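Local structure of 11S globulin seed storage protein (Amaranthus hypochondriacus, 3QAC) at residues 23-28 / 37-42; 48-53 / 161-166; 17-22 / 42-47; 66-71 / 178-183; 355-360 / 370-375. The protein probably serves as a nutrient reservoir of the seed, a cupin-fold storage globulin whose acidic and basic chains come from one precursor and form hexamers. All blocks are in the same frame, centred on the assembly; numbering follows the deposited sequence.

Contact 1. Residues 23-28 / 37-42; sequences EPTNRI and VWDSNE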
# COMPACT_ATOMS: atom_id res chain seq x y z
N GLU A 23 -12.30 -22.66 14.42
CA GLU A 23 -11.66 -22.89 15.69
C GLU A 23 -10.21 -23.25 15.43
O GLU A 23 -9.84 -23.55 14.29
CB GLU A 23 -12.38 -23.99 16.44
CG GLU A 23 -13.87 -23.75 16.50
CD GLU A 23 -14.59 -24.83 17.29
OE1 GLU A 23 -13.99 -25.37 18.24
OE2 GLU A 23 -15.75 -25.14 16.96
N PRO A 24 -9.37 -23.15 16.46
CA PRO A 24 -7.95 -23.46 16.29
C PRO A 24 -7.82 -24.86 15.71
O PRO A 24 -8.60 -25.73 16.09
CB PRO A 24 -7.41 -23.44 17.73
CG PRO A 24 -8.37 -22.64 18.51
CD PRO A 24 -9.71 -22.83 17.85
N THR A 25 -6.88 -25.06 14.80
CA THR A 25 -6.62 -26.40 14.27
C THR A 25 -5.28 -26.95 14.75
O THR A 25 -4.98 -28.12 14.57
CB THR A 25 -6.70 -26.44 12.74
OG1 THR A 25 -5.70 -25.56 12.20
CG2 THR A 25 -8.09 -26.01 12.27
N ASN A 26 -4.47 -26.10 15.38
CA ASN A 26 -3.22 -26.57 15.98
C ASN A 26 -3.00 -26.02 17.37
O ASN A 26 -3.31 -24.86 17.65
CB ASN A 26 -2.01 -26.26 15.09
CG ASN A 26 -0.69 -26.73 15.72
OD1 ASN A 26 -0.68 -27.50 16.68
ND2 ASN A 26 0.42 -26.25 15.18
N ARG A 27 -2.48 -26.86 18.24
CA ARG A 27 -2.20 -26.46 19.61
C ARG A 27 -0.70 -26.46 19.80
O ARG A 27 0.01 -27.24 19.18
CB ARG A 27 -2.83 -27.42 20.61
CG ARG A 27 -4.34 -27.54 20.46
CD ARG A 27 -4.91 -28.69 21.27
CZ ARG A 27 -5.29 -28.07 23.61
NH1 ARG A 27 -6.43 -27.47 23.29
NH2 ARG A 27 -4.90 -28.08 24.88
N ILE A 28 -0.23 -25.58 20.65
CA ILE A 28 1.15 -25.62 21.03
C ILE A 28 1.17 -25.48 22.53
O ILE A 28 0.86 -24.43 23.10
CB ILE A 28 1.99 -24.55 20.30
CG1 ILE A 28 2.18 -24.97 18.84
CG2 ILE A 28 3.35 -24.40 20.96
CD1 ILE A 28 2.22 -23.83 17.87
N VAL A 37 -3.66 -22.09 17.38
CA VAL A 37 -3.49 -21.43 16.09
C VAL A 37 -4.59 -21.82 15.13
O VAL A 37 -4.80 -23.02 14.85
CB VAL A 37 -2.13 -21.75 15.47
CG1 VAL A 37 -1.94 -20.99 14.15
CG2 VAL A 37 -1.01 -21.46 16.47
N TRP A 38 -5.31 -20.81 14.62
CA TRP A 38 -6.33 -21.08 13.64
C TRP A 38 -5.62 -21.45 12.35
O TRP A 38 -4.43 -21.20 12.22
CB TRP A 38 -7.26 -19.89 13.44
CG TRP A 38 -8.40 -19.85 14.43
CD1 TRP A 38 -9.71 -20.12 14.18
CD2 TRP A 38 -8.31 -19.52 15.82
NE1 TRP A 38 -10.45 -19.98 15.33
CE2 TRP A 38 -9.61 -19.61 16.35
CE3 TRP A 38 -7.26 -19.16 16.67
CZ2 TRP A 38 -9.89 -19.34 17.70
CZ3 TRP A 38 -7.54 -18.89 17.99
CH2 TRP A 38 -8.84 -18.99 18.50
N ASP A 39 -6.35 -22.05 11.42
CA ASP A 39 -5.79 -22.48 10.15
C ASP A 39 -5.76 -21.31 9.17
O ASP A 39 -6.78 -20.92 8.62
CB ASP A 39 -6.62 -23.64 9.59
CG ASP A 39 -6.07 -24.20 8.29
OD1 ASP A 39 -5.04 -23.71 7.77
OD2 ASP A 39 -6.69 -25.15 7.77
N SER A 40 -4.58 -20.77 8.95
CA SER A 40 -4.43 -19.63 8.07
C SER A 40 -4.65 -19.99 6.61
O SER A 40 -4.71 -19.10 5.77
CB SER A 40 -3.04 -19.01 8.22
OG SER A 40 -2.84 -18.62 9.56
N ASN A 41 -4.76 -21.28 6.31
CA ASN A 41 -5.01 -21.69 4.93
C ASN A 41 -6.48 -21.60 4.60
O ASN A 41 -6.84 -21.52 3.44
CB ASN A 41 -4.55 -23.13 4.66
CG ASN A 41 -3.06 -23.24 4.53
OD1 ASN A 41 -2.44 -22.56 3.71
ND2 ASN A 41 -2.46 -24.11 5.34
N GLU A 42 -7.33 -21.64 5.62
CA GLU A 42 -8.76 -21.43 5.37
C GLU A 42 -8.96 -20.28 4.40
O GLU A 42 -8.38 -19.20 4.56
CB GLU A 42 -9.49 -21.16 6.68
CG GLU A 42 -9.62 -22.39 7.55
CD GLU A 42 -10.75 -23.31 7.08
OE1 GLU A 42 -10.90 -24.38 7.72
OE2 GLU A 42 -11.48 -22.97 6.10
O HOH W 1 -8.84 -22.56 11.80
O HOH W 2 -2.78 -23.80 12.50
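P24 lies against one face of the W38 indole, the two side chains side by side and pointing the same way. CG of P24 stands 3.6 Å from the centroid of the six-membered ring of W38, only 10° off the ring normal, a CH-pi contact; CD of P24 reaches W38 CZ2 at 3.5 Å. The same face also carries the E23-P24 peptide, with E23 C above the rim. Although the W38 side chain leaves the backbone away from 23-28, chi1 of -86° swings the indole back over the proline, and its NE1 donates to L22 O. V37 sits next to this CH-pi contact, and its carbonyl oxygen accepts from both T25 N (2.9 Å) and N26 N (3.1 Å), while V37 N returns a nearly straight bond to N26 O (2.8 Å, 175°). T25 and N26 facing the single residue V37 form a classic beta bulge, placed where strands 26-30 and 33-37 pair at the edge of a cupin sheet. From the bulge itself the T25 side chain runs at a slant to that of D39, OG1 lying 3.4 Å from D39 CB. A water spans the gap between E23 O and D39 N, accepting from the latter at 2.6 Å. D39 OD1, met from above the carboxylate plane, takes N41 N in an Asx turn. Further along strand 26-30, I28 CD1 comes to 4.2 Å from V37 CG2.

Contact 2. Residues 48-53 / 161-166; sequences AGVSVI and VILIDT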
# COMPACT_ATOMS: atom_id res chain seq x y z
N ALA A 48 -8.75 -12.53 3.87
CA ALA A 48 -8.59 -11.44 4.83
C ALA A 48 -7.12 -11.09 5.01
O ALA A 48 -6.77 -9.97 5.34
CB ALA A 48 -9.21 -11.81 6.17
N GLY A 49 -6.25 -12.07 4.76
CA GLY A 49 -4.82 -11.85 4.88
C GLY A 49 -4.41 -11.69 6.32
O GLY A 49 -3.61 -10.81 6.68
N VAL A 50 -4.96 -12.54 7.18
CA VAL A 50 -4.62 -12.48 8.58
C VAL A 50 -4.46 -13.87 9.12
O VAL A 50 -4.80 -14.86 8.46
CB VAL A 50 -5.69 -11.76 9.40
CG1 VAL A 50 -5.90 -10.33 8.85
CG2 VAL A 50 -6.98 -12.54 9.38
N SER A 51 -3.90 -13.95 10.31
CA SER A 51 -3.87 -15.18 11.06
C SER A 51 -4.37 -14.84 12.44
O SER A 51 -4.33 -13.69 12.87
CB SER A 51 -2.46 -15.75 11.12
OG SER A 51 -2.00 -16.16 9.83
N VAL A 52 -4.89 -15.83 13.13
CA VAL A 52 -5.36 -15.61 14.47
C VAL A 52 -4.75 -16.66 15.36
O VAL A 52 -4.68 -17.86 15.00
CB VAL A 52 -6.92 -15.64 14.54
CG1 VAL A 52 -7.41 -15.46 15.95
CG2 VAL A 52 -7.51 -14.56 13.64
N ILE A 53 -4.25 -16.21 16.51
CA ILE A 53 -3.87 -17.10 17.58
C ILE A 53 -4.53 -16.70 18.90
O ILE A 53 -5.00 -15.57 19.08
CB ILE A 53 -2.37 -17.14 17.79
CG1 ILE A 53 -1.85 -15.76 18.17
CG2 ILE A 53 -1.67 -17.67 16.55
CD1 ILE A 53 -0.43 -15.80 18.74
N VAL A 161 -6.45 -12.90 22.58
CA VAL A 161 -6.82 -13.29 21.25
C VAL A 161 -6.12 -12.30 20.34
O VAL A 161 -6.28 -11.08 20.43
CB VAL A 161 -8.34 -13.29 21.05
CG1 VAL A 161 -8.69 -13.64 19.63
CG2 VAL A 161 -8.99 -14.28 22.02
N ILE A 162 -5.30 -12.86 19.47
CA ILE A 162 -4.36 -12.08 18.70
C ILE A 162 -4.66 -12.15 17.22
O ILE A 162 -4.61 -13.22 16.61
CB ILE A 162 -2.96 -12.58 19.00
CG1 ILE A 162 -2.70 -12.49 20.51
CG2 ILE A 162 -1.92 -11.82 18.18
CD1 ILE A 162 -1.37 -13.05 20.96
N LEU A 163 -5.02 -11.01 16.63
CA LEU A 163 -5.04 -10.92 15.19
C LEU A 163 -3.66 -10.52 14.69
O LEU A 163 -3.07 -9.53 15.16
CB LEU A 163 -6.07 -9.92 14.70
CG LEU A 163 -6.00 -9.79 13.18
CD1 LEU A 163 -7.11 -10.59 12.54
CD2 LEU A 163 -6.08 -8.34 12.75
N ILE A 164 -3.14 -11.31 13.75
CA ILE A 164 -1.85 -11.04 13.13
C ILE A 164 -2.07 -10.66 11.68
O ILE A 164 -2.49 -11.49 10.87
CB ILE A 164 -0.91 -12.24 13.18
CG1 ILE A 164 -0.89 -12.85 14.58
CG2 ILE A 164 0.48 -11.84 12.72
CD1 ILE A 164 -0.04 -14.08 14.68
N ASP A 165 -1.79 -9.41 11.35
CA ASP A 165 -2.21 -8.88 10.07
C ASP A 165 -1.10 -9.03 9.04
O ASP A 165 -0.41 -8.06 8.71
CB ASP A 165 -2.62 -7.42 10.21
CG ASP A 165 -3.00 -6.81 8.90
OD1 ASP A 165 -3.36 -7.60 8.01
OD2 ASP A 165 -2.92 -5.56 8.76
N THR A 166 -0.95 -10.25 8.54
CA THR A 166 0.16 -10.62 7.69
C THR A 166 0.11 -9.83 6.40
O THR A 166 1.14 -9.57 5.80
CB THR A 166 0.12 -12.11 7.38
OG1 THR A 166 -1.22 -12.48 7.06
CG2 THR A 166 0.53 -12.91 8.58
O HOH W 3 -5.23 -7.76 6.39
O HOH W 4 -1.57 -15.04 7.48
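V161 opens the pairing by setting CG1 against CG1 of V52, 4.3 Å apart. I162 follows with two backbone bonds to I53, its N donating to I53 O (2.8 Å) and its O accepting from I53 N; CG1 of I53, lodged between its own backbone N and carbonyl carbon (chi1 61°), presses tightly on I162 CB at 3.5 Å. L163 turns to the other face, where its CD1 methyl meets V50 CB at 3.6 Å and also touches V52 CG2; both valines, like L163, pack on I347 of the second cupin domain. I164 pairs with S51 by a further two backbone bonds, N to O at 2.8 Å and O from N at 2.9 Å. D165 centres an inverse gamma turn, and its OD2 accepts from N168 ND2. T166 OG1 lies 2.9 Å from G49 O, a weak and unsettled bond, and a water joins it to S51 OG, which also bonds S40. Antiparallel backbone bonds thus hold the central strands together between two aliphatic layers, and the few polar side-chain atoms gather where strand 158-164 ends and strand 51-57 begins.

Contact 3. Residues 17-22 / 42-47; sequences DRLTAL and EQEFRC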
# COMPACT_ATOMS: atom_id res chain seq x y z
N ASP A 17 -18.32 -18.43 -1.14
CA ASP A 17 -19.72 -18.83 -0.99
C ASP A 17 -19.95 -19.66 0.26
O ASP A 17 -21.08 -20.03 0.56
CB ASP A 17 -20.30 -19.54 -2.22
CG ASP A 17 -19.25 -19.96 -3.20
OD1 ASP A 17 -19.17 -19.32 -4.27
OD2 ASP A 17 -18.50 -20.91 -2.88
N ARG A 18 -18.89 -19.93 1.00
CA ARG A 18 -19.04 -20.66 2.24
C ARG A 18 -18.06 -20.15 3.30
O ARG A 18 -16.85 -20.18 3.11
CB ARG A 18 -18.82 -22.15 1.99
CG ARG A 18 -18.95 -23.03 3.22
CD ARG A 18 -18.64 -24.50 2.86
NE ARG A 18 -18.86 -25.42 3.97
CZ ARG A 18 -17.92 -25.78 4.84
NH1 ARG A 18 -16.70 -25.29 4.71
NH2 ARG A 18 -18.20 -26.61 5.83
N LEU A 19 -18.60 -19.69 4.42
CA LEU A 19 -17.75 -19.35 5.55
C LEU A 19 -18.07 -20.36 6.62
O LEU A 19 -19.09 -21.03 6.59
CB LEU A 19 -18.02 -17.96 6.07
CG LEU A 19 -17.77 -16.78 5.13
CD1 LEU A 19 -18.39 -15.51 5.73
CD2 LEU A 19 -16.28 -16.62 4.85
N THR A 20 -17.16 -20.46 7.57
CA THR A 20 -17.28 -21.48 8.58
C THR A 20 -16.99 -20.86 9.94
O THR A 20 -16.23 -19.90 10.04
CB THR A 20 -16.31 -22.64 8.26
OG1 THR A 20 -17.06 -23.70 7.66
CG2 THR A 20 -15.61 -23.13 9.50
N ALA A 21 -17.66 -21.37 10.97
CA ALA A 21 -17.27 -21.04 12.32
C ALA A 21 -15.93 -21.73 12.52
O ALA A 21 -15.85 -22.95 12.49
CB ALA A 21 -18.29 -21.55 13.30
N LEU A 22 -14.88 -20.94 12.68
CA LEU A 22 -13.52 -21.45 12.75
C LEU A 22 -12.98 -21.55 14.17
O LEU A 22 -13.16 -20.67 15.01
CB LEU A 22 -12.58 -20.61 11.90
CG LEU A 22 -12.91 -20.61 10.41
CD1 LEU A 22 -12.18 -19.50 9.66
CD2 LEU A 22 -12.62 -22.01 9.79
N GLU A 42 -7.33 -21.64 5.62
CA GLU A 42 -8.76 -21.43 5.37
C GLU A 42 -8.96 -20.28 4.40
O GLU A 42 -8.38 -19.20 4.56
CB GLU A 42 -9.49 -21.16 6.68
CG GLU A 42 -9.62 -22.39 7.55
CD GLU A 42 -10.75 -23.31 7.08
OE1 GLU A 42 -10.90 -24.38 7.72
OE2 GLU A 42 -11.48 -22.97 6.10
N GLN A 43 -9.79 -20.51 3.40
CA GLN A 43 -9.97 -19.55 2.33
C GLN A 43 -10.24 -18.14 2.86
O GLN A 43 -9.70 -17.17 2.34
CB GLN A 43 -11.11 -19.97 1.43
CG GLN A 43 -11.29 -19.05 0.26
CD GLN A 43 -12.34 -19.52 -0.70
OE1 GLN A 43 -12.73 -20.69 -0.69
NE2 GLN A 43 -12.82 -18.61 -1.54
N GLU A 44 -11.11 -18.03 3.85
CA GLU A 44 -11.50 -16.71 4.30
C GLU A 44 -10.36 -16.01 5.04
O GLU A 44 -10.32 -14.79 5.07
CB GLU A 44 -12.81 -16.71 5.11
CG GLU A 44 -12.82 -17.59 6.35
CD GLU A 44 -13.29 -19.02 6.04
OE1 GLU A 44 -12.72 -19.67 5.13
OE2 GLU A 44 -14.24 -19.49 6.72
N PHE A 45 -9.42 -16.78 5.61
CA PHE A 45 -8.22 -16.18 6.18
C PHE A 45 -7.30 -15.68 5.07
O PHE A 45 -6.65 -14.65 5.21
CB PHE A 45 -7.45 -17.13 7.08
CG PHE A 45 -8.04 -17.26 8.45
CD1 PHE A 45 -8.22 -18.51 9.01
CD2 PHE A 45 -8.43 -16.15 9.16
CE1 PHE A 45 -8.77 -18.65 10.27
CE2 PHE A 45 -8.99 -16.28 10.42
CZ PHE A 45 -9.17 -17.56 10.98
N ARG A 46 -7.24 -16.44 3.99
CA ARG A 46 -6.40 -16.05 2.87
C ARG A 46 -6.97 -14.76 2.28
O ARG A 46 -6.24 -13.83 1.96
CB ARG A 46 -6.32 -17.18 1.82
CG ARG A 46 -5.55 -18.40 2.32
CD ARG A 46 -5.11 -19.34 1.19
NE ARG A 46 -6.20 -20.23 0.78
CZ ARG A 46 -6.84 -20.13 -0.38
NH1 ARG A 46 -6.48 -19.18 -1.25
NH2 ARG A 46 -7.83 -20.98 -0.68
N CYS A 47 -8.29 -14.72 2.14
CA CYS A 47 -8.98 -13.55 1.65
C CYS A 47 -8.69 -12.33 2.55
O CYS A 47 -8.43 -11.24 2.05
CB CYS A 47 -10.48 -13.82 1.61
SG CYS A 47 -11.47 -12.34 1.25
O HOH W 5 -14.25 -19.95 2.94
O HOH W 6 -15.12 -17.84 8.92
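The extended loop 17-22 passes the first turn of helix 43-48 without strand pairing, its CA atoms coming nearest at L19 and E44, 6.9 Å apart. E44 and L22 carry the contact: the E44 CG lies between the backbone N and the carbonyl carbon (chi1 58°) and the chain bends again at chi2, which folds the carboxylate over against the loop. There OE2 accepts from T20 N at 3.2 Å, met nearly along its C-O axis. Two waters extend the grip, one donating to R18 O and E44 OE1, the other to T20 O and E44 OE2. The aliphatic part of E44 is covered by L19, whose CD2 lies 3.5 Å from E44 CB. L22 points into the helix start and splits its two methyls: CD1 meets F45 CE1 at 3.6 Å, approaching the ring obliquely, while CD2 rests on the carboxyl carbon of E42, the N-cap residue, at 3.5 Å. Further along the helix, C47 is bonded to C14 by a disulfide, a second tie between this helix and the N-terminal segment. One backbone N-H and two waters grip the buried E44 carboxylate; these would favour the ionised acid, while R18 NH1, 6.6 Å from E44 OE2, could add only a longer-range attraction.

Contact 4. Residues 66-71 / 178-183; sequences SFTSAP and PTRFYL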
# COMPACT_ATOMS: atom_id res chain seq x y z
N SER A 66 9.41 -12.18 21.90
CA SER A 66 9.49 -12.44 20.48
C SER A 66 9.05 -11.21 19.71
O SER A 66 8.58 -10.22 20.29
CB SER A 66 8.59 -13.61 20.11
OG SER A 66 7.22 -13.23 20.18
N PHE A 67 9.19 -11.28 18.40
CA PHE A 67 8.58 -10.29 17.53
C PHE A 67 8.09 -10.99 16.26
O PHE A 67 8.48 -12.09 15.97
CB PHE A 67 9.55 -9.16 17.20
CG PHE A 67 10.92 -9.62 16.75
CD1 PHE A 67 11.90 -9.97 17.68
CD2 PHE A 67 11.24 -9.68 15.40
CE1 PHE A 67 13.16 -10.36 17.27
CE2 PHE A 67 12.51 -10.07 14.98
CZ PHE A 67 13.46 -10.41 15.92
N THR A 68 7.20 -10.32 15.53
CA THR A 68 6.74 -10.84 14.26
C THR A 68 6.73 -9.67 13.30
O THR A 68 6.53 -8.53 13.71
CB THR A 68 5.34 -11.51 14.36
OG1 THR A 68 4.85 -11.83 13.05
CG2 THR A 68 4.34 -10.60 15.07
N SER A 69 6.99 -9.96 12.03
CA SER A 69 7.07 -8.94 11.00
C SER A 69 5.73 -8.27 10.76
O SER A 69 5.68 -7.21 10.14
CB SER A 69 7.56 -9.56 9.70
OG SER A 69 6.66 -10.57 9.29
N ALA A 70 4.64 -8.88 11.22
CA ALA A 70 3.31 -8.27 11.08
C ALA A 70 2.84 -7.56 12.36
O ALA A 70 3.16 -8.00 13.46
CB ALA A 70 2.29 -9.31 10.67
N PRO A 71 2.06 -6.47 12.22
CA PRO A 71 1.48 -5.79 13.38
C PRO A 71 0.41 -6.70 13.96
O PRO A 71 -0.16 -7.51 13.24
CB PRO A 71 0.79 -4.55 12.78
CG PRO A 71 1.10 -4.55 11.32
CD PRO A 71 1.54 -5.93 10.95
N PRO A 178 2.21 -15.95 9.40
CA PRO A 178 3.04 -15.05 10.21
C PRO A 178 4.45 -15.61 10.30
O PRO A 178 4.66 -16.82 10.23
CB PRO A 178 2.37 -15.10 11.58
CG PRO A 178 0.94 -15.39 11.27
CD PRO A 178 0.99 -16.36 10.11
N THR A 179 5.42 -14.71 10.42
CA THR A 179 6.77 -15.11 10.71
C THR A 179 7.08 -14.61 12.10
O THR A 179 6.96 -13.41 12.38
CB THR A 179 7.74 -14.51 9.71
OG1 THR A 179 7.45 -15.03 8.41
CG2 THR A 179 9.15 -14.86 10.05
N ARG A 180 7.42 -15.53 12.99
CA ARG A 180 7.76 -15.15 14.34
C ARG A 180 9.19 -15.48 14.72
O ARG A 180 9.68 -16.58 14.47
CB ARG A 180 6.83 -15.80 15.34
CG ARG A 180 6.93 -15.11 16.70
CD ARG A 180 5.86 -15.59 17.60
NE ARG A 180 4.56 -15.13 17.14
CZ ARG A 180 4.02 -14.00 17.56
NH1 ARG A 180 4.68 -13.25 18.42
NH2 ARG A 180 2.82 -13.63 17.13
N PHE A 181 9.84 -14.50 15.35
CA PHE A 181 11.21 -14.64 15.82
C PHE A 181 11.20 -14.55 17.34
O PHE A 181 10.67 -13.59 17.90
CB PHE A 181 12.09 -13.51 15.26
CG PHE A 181 12.07 -13.38 13.75
CD1 PHE A 181 13.19 -13.68 13.01
CD2 PHE A 181 10.94 -12.91 13.09
CE1 PHE A 181 13.20 -13.53 11.63
CE2 PHE A 181 10.94 -12.76 11.72
CZ PHE A 181 12.08 -13.07 10.98
N TYR A 182 11.75 -15.56 18.01
CA TYR A 182 11.87 -15.53 19.47
C TYR A 182 13.27 -15.16 19.92
O TYR A 182 14.26 -15.40 19.21
CB TYR A 182 11.47 -16.87 20.10
CG TYR A 182 9.99 -17.05 20.29
CD1 TYR A 182 9.19 -17.55 19.28
CD2 TYR A 182 9.39 -16.71 21.48
CE1 TYR A 182 7.83 -17.73 19.45
CE2 TYR A 182 8.03 -16.87 21.66
CZ TYR A 182 7.25 -17.38 20.65
OH TYR A 182 5.88 -17.54 20.85
N LEU A 183 13.33 -14.56 21.10
CA LEU A 183 14.58 -14.03 21.64
C LEU A 183 15.12 -14.90 22.75
O LEU A 183 16.11 -14.57 23.38
CB LEU A 183 14.33 -12.62 22.15
CG LEU A 183 14.30 -11.65 20.98
CD1 LEU A 183 13.74 -10.31 21.38
CD2 LEU A 183 15.72 -11.53 20.45
O HOH W 7 4.46 -11.91 10.02
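Strands 66-68 and 180-182 run antiparallel at 162°, and F67 and F181 form the hydrogen-bonded pair, with F67 N to F181 O and F181 N to F67 O both 2.8 Å. T68 prolongs the pairing with its side chain: OG1, anti to the backbone N (chi1 172°), donates to T179 O at 2.7 Å from above the carbonyl plane. On one side of the sheet the F67 and F181 rings are almost parallel (4°) but slid apart, so that it is CB of F181 that sits over the F67 face, 3.7 Å from the centroid. CG of L183 touches the edge of the same ring, and Y340 of a second subunit stacks on F67. On the other side CB of S66 rests on the Y182 face, 3.6 Å from its centroid, while S66 OG takes R180 NH1 at 3.1 Å in the guanidinium plane. T68 CG2 lies over a face of that guanidinium, whose salt bridges go to E72 and E190. A water bound to T68 OG1, S69 OG and T179 N closes the far end. Such a short strand laid antiparallel on strand 61-68 adds to the second, curled sheet of the N-terminal cupin barrel, the one containing strand 147-151, here at the interface between subunits.

Contact 5. Residues 355-360 / 370-375; sequences GRIQIV and EELSRG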
# COMPACT_ATOMS: atom_id res chain seq x y z
N GLY A 355 -24.78 -16.69 19.17
CA GLY A 355 -25.54 -15.90 18.23
C GLY A 355 -25.80 -16.61 16.92
O GLY A 355 -24.95 -17.34 16.41
N ARG A 356 -27.00 -16.41 16.38
CA ARG A 356 -27.29 -16.82 15.01
C ARG A 356 -26.70 -15.71 14.12
O ARG A 356 -27.16 -14.57 14.12
CB ARG A 356 -28.79 -17.05 14.76
CG ARG A 356 -29.31 -16.79 13.32
CD ARG A 356 -29.99 -18.01 12.66
NE ARG A 356 -29.10 -19.18 12.59
CZ ARG A 356 -29.33 -20.28 11.86
NH1 ARG A 356 -30.42 -20.38 11.11
NH2 ARG A 356 -28.45 -21.28 11.88
N ILE A 357 -25.66 -16.07 13.40
CA ILE A 357 -24.99 -15.12 12.55
C ILE A 357 -25.27 -15.49 11.12
O ILE A 357 -25.13 -16.63 10.71
CB ILE A 357 -23.47 -15.09 12.85
CG1 ILE A 357 -23.25 -14.55 14.26
CG2 ILE A 357 -22.74 -14.22 11.83
CD1 ILE A 357 -21.85 -14.73 14.78
N GLN A 358 -25.71 -14.51 10.35
CA GLN A 358 -25.92 -14.75 8.94
C GLN A 358 -25.18 -13.72 8.08
O GLN A 358 -25.23 -12.50 8.34
CB GLN A 358 -27.41 -14.84 8.60
CG GLN A 358 -27.62 -15.31 7.16
CD GLN A 358 -29.07 -15.56 6.79
OE1 GLN A 358 -30.00 -15.06 7.44
NE2 GLN A 358 -29.27 -16.33 5.73
N ILE A 359 -24.47 -14.24 7.07
CA ILE A 359 -23.59 -13.45 6.24
C ILE A 359 -23.93 -13.72 4.78
O ILE A 359 -24.14 -14.87 4.36
CB ILE A 359 -22.12 -13.80 6.51
CG1 ILE A 359 -21.81 -13.66 8.00
CG2 ILE A 359 -21.18 -12.98 5.62
CD1 ILE A 359 -20.40 -14.05 8.35
N VAL A 360 -23.98 -12.63 4.01
CA VAL A 360 -24.37 -12.67 2.62
C VAL A 360 -23.25 -12.09 1.76
O VAL A 360 -22.59 -11.12 2.15
CB VAL A 360 -25.62 -11.81 2.39
CG1 VAL A 360 -26.02 -11.78 0.91
CG2 VAL A 360 -26.76 -12.30 3.27
N GLU A 370 -25.13 -19.90 10.82
CA GLU A 370 -24.79 -20.85 11.85
C GLU A 370 -24.76 -20.05 13.14
O GLU A 370 -24.82 -18.82 13.11
CB GLU A 370 -23.39 -21.42 11.58
CG GLU A 370 -23.22 -22.92 11.87
CD GLU A 370 -21.78 -23.29 12.23
OE1 GLU A 370 -20.95 -23.47 11.29
OE2 GLU A 370 -21.47 -23.39 13.45
N GLU A 371 -24.63 -20.75 14.27
CA GLU A 371 -24.51 -20.11 15.57
C GLU A 371 -23.05 -20.05 15.99
O GLU A 371 -22.35 -21.07 15.95
CB GLU A 371 -25.28 -20.88 16.63
CG GLU A 371 -26.78 -20.90 16.44
CD GLU A 371 -27.45 -21.95 17.32
OE1 GLU A 371 -26.82 -22.41 18.30
OE2 GLU A 371 -28.62 -22.32 17.02
N LEU A 372 -22.59 -18.88 16.40
CA LEU A 372 -21.24 -18.75 16.93
C LEU A 372 -21.30 -18.77 18.43
O LEU A 372 -22.21 -18.18 19.02
CB LEU A 372 -20.64 -17.41 16.53
CG LEU A 372 -19.66 -17.15 15.39
CD1 LEU A 372 -18.84 -15.91 15.80
CD2 LEU A 372 -18.78 -18.33 15.11
N SER A 373 -20.34 -19.43 19.05
CA SER A 373 -20.23 -19.41 20.51
C SER A 373 -18.79 -19.28 20.95
O SER A 373 -17.89 -19.11 20.11
CB SER A 373 -20.85 -20.66 21.14
OG SER A 373 -20.50 -21.83 20.42
N ARG A 374 -18.57 -19.36 22.25
CA ARG A 374 -17.27 -19.09 22.85
C ARG A 374 -16.14 -19.65 22.00
O ARG A 374 -16.15 -20.82 21.63
CB ARG A 374 -17.22 -19.66 24.29
CG ARG A 374 -15.84 -19.61 25.00
CD ARG A 374 -14.87 -18.60 24.34
NE ARG A 374 -13.46 -18.67 24.75
CZ ARG A 374 -12.65 -19.73 24.61
NH1 ARG A 374 -13.08 -20.89 24.12
NH2 ARG A 374 -11.38 -19.63 25.00
N GLY A 375 -15.18 -18.79 21.68
CA GLY A 375 -13.90 -19.23 21.16
C GLY A 375 -13.91 -19.49 19.67
O GLY A 375 -12.88 -19.84 19.11
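The R356 guanidinium comes obliquely to the backbone of the partner strand at E370, NH2 lying 3.7 Å from E370 CA, while its NE makes a salt bridge with D369. The other flat charged group on this side, the E371 carboxylate, gives OE1 to R354, and its OE2 stays 5.2 Å from R356 NH2, not in contact, though a longer-range attraction is possible. Both belong to the beta hairpin of strands 354-360 and 366-373 in the C-terminal cupin domain. The R356 chain bends at chi2 and chi3, which curls its end toward the partner strand. The backbones pair at two places: G355 N donates to L372 O and G355 O accepts from L372 N at 2.8 Å; further on, I357 N meets E370 O at 2.9 Å, with the return bond from E370 N to I357 O longer, 3.3 Å. Between them R356 and E371 form the non-hydrogen-bonded pair. The two short segments run at 125° to each other, a marked twist for an antiparallel pair, and the pairing continues at I359 with V367 and F368. On the opposite face I357 and L372 pack obliquely beside M348. Their contact is tight: the CD1 methyl of I357 is wedged 3.3 Å from L372 CG and 3.4 Å from L372 CD1.

Overall arrangement
Contacts 1 and 2 share the first sheet of the N-terminal cupin domain, their centres 11 Å apart, with strand 51-57 standing between 33-37 and 158-164. Contact 1 is nested along the chain inside the loop closed by contact 3, and the two share E42 at the start of helix 43-48. Contact 4 lies on the other sheet of that domain, about 12 Å from contact 2 between centres; their segments alternate in sequence and touch, D165 N probably bonding P71 O, so the two sheets meet here. Contact 5 belongs to the C-terminal cupin domain, yet the loop 17-22 of contact 3 packs on its hairpin, 13 Å away between centres. Contacts 4 and 5, about 31 Å apart between centres, lie on opposite sides of the chain's centre, and each borders a different neighbouring subunit.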